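Local coordinates for protein putative aminopeptidase (Leishmania major, PDB 5NTH) that probably works as a manganese-dependent M17 leucyl aminopeptidase, removing residues from the N-termini of peptides, and binds the inhibitor actinonin, at residues D444-C456 with T524-R536. Residues are numbered along the deposited sequence; the frame is centred on the assembly and turned at random.
Sequences DMISAGLQSGDLC and TGYGVTLVFEFLR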
loop_
_atom_site.group_PDB
_atom_site.type_symbol
_atom_site.label_atom_id
_atom_site.label_comp_id
_atom_site.label_asym_id
_atom_site.label_seq_id
_atom_site.Cartn_x
_atom_site.Cartn_y
_atom_site.Cartn_z
ATOM N N ASP A 444 7.089 -23.637 34.470
ATOM C CA ASP A 444 8.196 -24.585 34.266
ATOM C C ASP A 444 8.933 -24.409 32.942
ATOM O O ASP A 444 10.137 -24.623 32.858
ATOM C CB ASP A 444 7.711 -26.035 34.333
ATOM C CG ASP A 444 7.397 -26.522 35.779
ATOM O OD1 ASP A 444 7.737 -25.845 36.814
ATOM O OD2 ASP A 444 6.785 -27.627 35.841
ATOM N N MET A 445 8.196 -24.079 31.905
ATOM C CA MET A 445 8.781 -23.802 30.632
ATOM C C MET A 445 9.523 -22.468 30.708
ATOM O O MET A 445 10.623 -22.380 30.220
ATOM C CB MET A 445 7.723 -23.814 29.549
ATOM C CG MET A 445 8.295 -23.789 28.152
ATOM S SD MET A 445 9.253 -25.245 27.673
ATOM C CE MET A 445 8.021 -26.504 27.403
ATOM N N ILE A 446 8.953 -21.460 31.372
ATOM C CA ILE A 446 9.653 -20.176 31.540
ATOM C C ILE A 446 10.999 -20.407 32.206
ATOM O O ILE A 446 12.033 -19.906 31.759
ATOM C CB ILE A 446 8.816 -19.151 32.331
ATOM C CG1 ILE A 446 7.515 -18.805 31.595
ATOM C CG2 ILE A 446 9.559 -17.853 32.594
ATOM C CD1 ILE A 446 7.533 -18.849 30.088
ATOM N N SER A 447 10.973 -21.201 33.260
ATOM C CA SER A 447 12.182 -21.541 33.998
ATOM C C SER A 447 13.187 -22.350 33.233
ATOM O O SER A 447 14.375 -22.187 33.471
ATOM C CB SER A 447 11.821 -22.316 35.252
ATOM O OG SER A 447 11.132 -21.439 36.110
ATOM N N ALA A 448 12.745 -23.247 32.361
ATOM C CA ALA A 448 13.708 -24.005 31.591
ATOM C C ALA A 448 14.355 -23.067 30.566
ATOM O O ALA A 448 15.508 -23.215 30.216
ATOM C CB ALA A 448 13.050 -25.188 30.935
ATOM N N GLY A 449 13.613 -22.064 30.151
ATOM C CA GLY A 449 14.141 -21.009 29.335
ATOM C C GLY A 449 15.196 -20.161 30.015
ATOM O O GLY A 449 16.161 -19.771 29.384
ATOM N N LEU A 450 15.022 -19.848 31.283
ATOM C CA LEU A 450 16.026 -19.041 31.984
ATOM C C LEU A 450 17.296 -19.813 32.233
ATOM O O LEU A 450 18.392 -19.261 32.180
ATOM C CB LEU A 450 15.503 -18.559 33.330
ATOM C CG LEU A 450 14.252 -17.705 33.302
ATOM C CD1 LEU A 450 13.828 -17.291 34.714
ATOM C CD2 LEU A 450 14.492 -16.505 32.381
ATOM N N GLN A 451 17.144 -21.089 32.552
ATOM C CA GLN A 451 18.289 -21.951 32.788
ATOM C C GLN A 451 18.989 -22.321 31.500
ATOM O O GLN A 451 20.175 -22.509 31.524
ATOM C CB GLN A 451 17.899 -23.240 33.539
ATOM C CG GLN A 451 17.832 -23.127 35.062
ATOM C CD GLN A 451 19.149 -22.712 35.725
ATOM O OE1 GLN A 451 19.176 -21.697 36.442
ATOM N NE2 GLN A 451 20.248 -23.489 35.497
ATOM N N SER A 452 18.258 -22.448 30.396
ATOM C CA SER A 452 18.824 -22.899 29.120
ATOM C C SER A 452 19.394 -21.788 28.260
ATOM O O SER A 452 20.118 -22.076 27.346
ATOM C CB SER A 452 17.767 -23.615 28.264
ATOM O OG SER A 452 16.817 -22.719 27.729
ATOM N N GLY A 453 19.014 -20.542 28.503
ATOM C CA GLY A 453 19.275 -19.454 27.570
ATOM C C GLY A 453 18.456 -19.434 26.277
ATOM O O GLY A 453 18.779 -18.670 25.369
ATOM N N ASP A 454 17.440 -20.296 26.173
ATOM C CA ASP A 454 16.429 -20.267 25.099
ATOM C C ASP A 454 15.169 -19.644 25.728
ATOM O O ASP A 454 14.251 -20.336 26.185
ATOM C CB ASP A 454 16.080 -21.682 24.608
ATOM C CG ASP A 454 17.141 -22.311 23.697
ATOM O OD1 ASP A 454 18.217 -21.731 23.463
ATOM O OD2 ASP A 454 16.886 -23.428 23.188
ATOM N N LEU A 455 15.122 -18.328 25.723
ATOM C CA LEU A 455 14.128 -17.604 26.486
ATOM C C LEU A 455 12.671 -17.769 26.008
ATOM O O LEU A 455 12.386 -18.220 24.906
ATOM C CB LEU A 455 14.505 -16.128 26.549
ATOM C CG LEU A 455 15.934 -15.795 26.968
ATOM C CD1 LEU A 455 16.146 -14.287 26.966
ATOM C CD2 LEU A 455 16.241 -16.358 28.333
ATOM N N CYS A 456 11.773 -17.366 26.900
ATOM C CA CYS A 456 10.375 -17.717 26.891
ATOM C C CYS A 456 9.602 -16.680 27.624
ATOM O O CYS A 456 10.109 -16.081 28.568
ATOM C CB CYS A 456 10.160 -18.966 27.695
ATOM S SG CYS A 456 10.310 -20.418 26.732
ATOM N N THR A 524 19.500 -20.023 15.024
ATOM C CA THR A 524 20.020 -19.987 16.384
ATOM C C THR A 524 20.087 -21.333 17.072
ATOM O O THR A 524 20.762 -21.463 18.080
ATOM C CB THR A 524 19.222 -19.041 17.300
ATOM O OG1 THR A 524 17.871 -19.494 17.432
ATOM C CG2 THR A 524 19.256 -17.629 16.748
ATOM N N GLY A 525 19.385 -22.327 16.549
ATOM C CA GLY A 525 19.249 -23.619 17.223
ATOM C C GLY A 525 18.209 -23.619 18.344
ATOM O O GLY A 525 18.045 -24.628 19.044
ATOM N N TYR A 526 17.502 -22.496 18.517
ATOM C CA TYR A 526 16.511 -22.355 19.569
ATOM C C TYR A 526 15.584 -23.550 19.632
ATOM O O TYR A 526 15.087 -23.995 18.607
ATOM C CB TYR A 526 15.657 -21.134 19.345
ATOM C CG TYR A 526 14.713 -20.852 20.476
ATOM C CD1 TYR A 526 13.612 -21.689 20.750
ATOM C CD2 TYR A 526 14.899 -19.755 21.280
ATOM C CE1 TYR A 526 12.742 -21.428 21.797
ATOM C CE2 TYR A 526 14.018 -19.484 22.312
ATOM C CZ TYR A 526 12.945 -20.322 22.556
ATOM O OH TYR A 526 12.133 -20.038 23.613
ATOM N N GLY A 527 15.337 -24.016 20.857
ATOM C CA GLY A 527 14.401 -25.075 21.126
ATOM C C GLY A 527 15.076 -26.287 21.708
ATOM O O GLY A 527 14.505 -26.955 22.558
ATOM N N VAL A 528 16.281 -26.575 21.239
ATOM C CA VAL A 528 17.001 -27.794 21.575
ATOM C C VAL A 528 17.321 -27.867 23.060
ATOM O O VAL A 528 17.205 -28.927 23.685
ATOM C CB VAL A 528 18.344 -27.853 20.829
ATOM C CG1 VAL A 528 19.176 -29.029 21.319
ATOM C CG2 VAL A 528 18.121 -27.961 19.322
ATOM N N THR A 529 17.756 -26.735 23.603
ATOM C CA THR A 529 18.204 -26.647 24.984
ATOM C C THR A 529 17.060 -26.240 25.914
ATOM O O THR A 529 17.144 -26.452 27.146
ATOM C CB THR A 529 19.387 -25.659 25.121
ATOM O OG1 THR A 529 20.379 -25.944 24.127
ATOM C CG2 THR A 529 20.065 -25.788 26.468
ATOM N N LEU A 530 16.003 -25.645 25.358
ATOM C CA LEU A 530 14.837 -25.352 26.157
ATOM C C LEU A 530 14.251 -26.677 26.638
ATOM O O LEU A 530 14.025 -26.874 27.826
ATOM C CB LEU A 530 13.832 -24.550 25.357
ATOM C CG LEU A 530 12.524 -24.230 26.091
ATOM C CD1 LEU A 530 12.701 -23.329 27.317
ATOM C CD2 LEU A 530 11.584 -23.617 25.084
ATOM N N VAL A 531 14.070 -27.591 25.693
ATOM C CA VAL A 531 13.435 -28.898 25.908
ATOM C C VAL A 531 14.276 -29.866 26.738
ATOM O O VAL A 531 13.756 -30.623 27.546
ATOM C CB VAL A 531 13.140 -29.543 24.558
ATOM C CG1 VAL A 531 12.864 -31.026 24.664
ATOM C CG2 VAL A 531 11.947 -28.868 23.930
ATOM N N PHE A 532 15.575 -29.865 26.502
ATOM C CA PHE A 532 16.481 -30.593 27.341
ATOM C C PHE A 532 16.310 -30.157 28.800
ATOM O O PHE A 532 16.098 -30.995 29.660
ATOM C CB PHE A 532 17.905 -30.386 26.856
ATOM C CG PHE A 532 18.864 -31.404 27.371
ATOM C CD1 PHE A 532 19.513 -31.211 28.561
ATOM C CD2 PHE A 532 19.107 -32.580 26.651
ATOM C CE1 PHE A 532 20.409 -32.162 29.026
ATOM C CE2 PHE A 532 20.008 -33.540 27.108
ATOM C CZ PHE A 532 20.662 -33.325 28.298
ATOM N N GLU A 533 16.332 -28.857 29.076
ATOM C CA GLU A 533 16.162 -28.375 30.461
ATOM C C GLU A 533 14.803 -28.741 31.019
ATOM O O GLU A 533 14.712 -29.366 32.083
ATOM C CB GLU A 533 16.333 -26.859 30.581
ATOM C CG GLU A 533 17.766 -26.445 30.834
ATOM C CD GLU A 533 18.338 -26.964 32.165
ATOM O OE1 GLU A 533 17.642 -26.874 33.214
ATOM O OE2 GLU A 533 19.510 -27.457 32.155
ATOM N N PHE A 534 13.767 -28.350 30.286
ATOM C CA PHE A 534 12.407 -28.571 30.687
ATOM C C PHE A 534 12.151 -30.019 31.099
ATOM O O PHE A 534 11.582 -30.254 32.156
ATOM C CB PHE A 534 11.456 -28.153 29.555
ATOM C CG PHE A 534 10.013 -28.371 29.878
ATOM C CD1 PHE A 534 9.352 -27.511 30.746
ATOM C CD2 PHE A 534 9.329 -29.456 29.346
ATOM C CE1 PHE A 534 8.024 -27.722 31.073
ATOM C CE2 PHE A 534 7.997 -29.671 29.654
ATOM C CZ PHE A 534 7.343 -28.804 30.521
ATOM N N LEU A 535 12.592 -30.970 30.284
ATOM C CA LEU A 535 12.464 -32.391 30.601
ATOM C C LEU A 535 13.413 -32.867 31.703
ATOM O O LEU A 535 13.027 -33.707 32.499
ATOM C CB LEU A 535 12.685 -33.230 29.352
ATOM C CG LEU A 535 11.693 -32.948 28.233
ATOM C CD1 LEU A 535 11.934 -33.809 27.013
ATOM C CD2 LEU A 535 10.269 -33.166 28.730
ATOM N N ARG A 536 14.640 -32.341 31.750
ATOM C CA ARG A 536 15.567 -32.723 32.807
ATOM C C ARG A 536 14.987 -32.343 34.184
ATOM O O ARG A 536 14.949 -33.182 35.092
ATOM C CB ARG A 536 16.986 -32.152 32.620
ATOM C CG ARG A 536 18.062 -33.200 32.872
ATOM C CD ARG A 536 19.506 -32.724 32.877
ATOM N NE ARG A 536 19.775 -31.799 33.984
ATOM C CZ ARG A 536 20.015 -30.492 33.866
ATOM N NH1 ARG A 536 20.043 -29.894 32.677
ATOM N NH2 ARG A 536 20.235 -29.765 34.950
#
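Asp454, just past the end of helix 439-452, reaches across to Tyr526 and Gly527 at the start of helix 528-536. Its CB lies over one face of the Tyr526 ring as a CH-pi contact, 4.0 Å from the ring centroid and offset toward the rim, and also touches Leu530 CB. With CG anti to the carbonyl carbon (chi1 -76°), the carboxylate is delivered to the helix start. There Gly527 N, 2.9 Å away, donates to OD2 from above the carboxylate plane, and Thr529 N and Leu530 N add weak bonds to the same oxygen. OD1 turns to Asn153 instead. The negative charge at a helix N-terminus is probably stabilised by the amides gathered there. Ser452 holds the backbone of this aspartate: its OG accepts from Asp454 N at 2.9 Å, an ST turn, and donates to Ala448 O.

Further along, the axes of segments 444-452 and 528-536 come within 8.2 Å, their N-to-C directions 119° apart. Leu530 is the knob, set among Met445, Ala448, Gly449 and Ser452; its CD1 comes over the Gly449 backbone, where no side chain intervenes. Ala448 CB packs on Phe534 CB at 3.6 Å. Met445, its chain bent at chi2 and chi3, folds its CE over the centre of the Phe534 ring, 3.5 Å from the centroid, while SD lies obliquely above it in a Met-aromatic contact and also touches Leu530 CG.

Away from the manganese and actinonin sites, this is buried helix-helix packing in the M17 catalytic domain: a Leu530 knob set in a hole on the crossing helix, with an aspartate carboxylate from the loop after one helix accepting chiefly from Gly527 N at the N-cap position of the other.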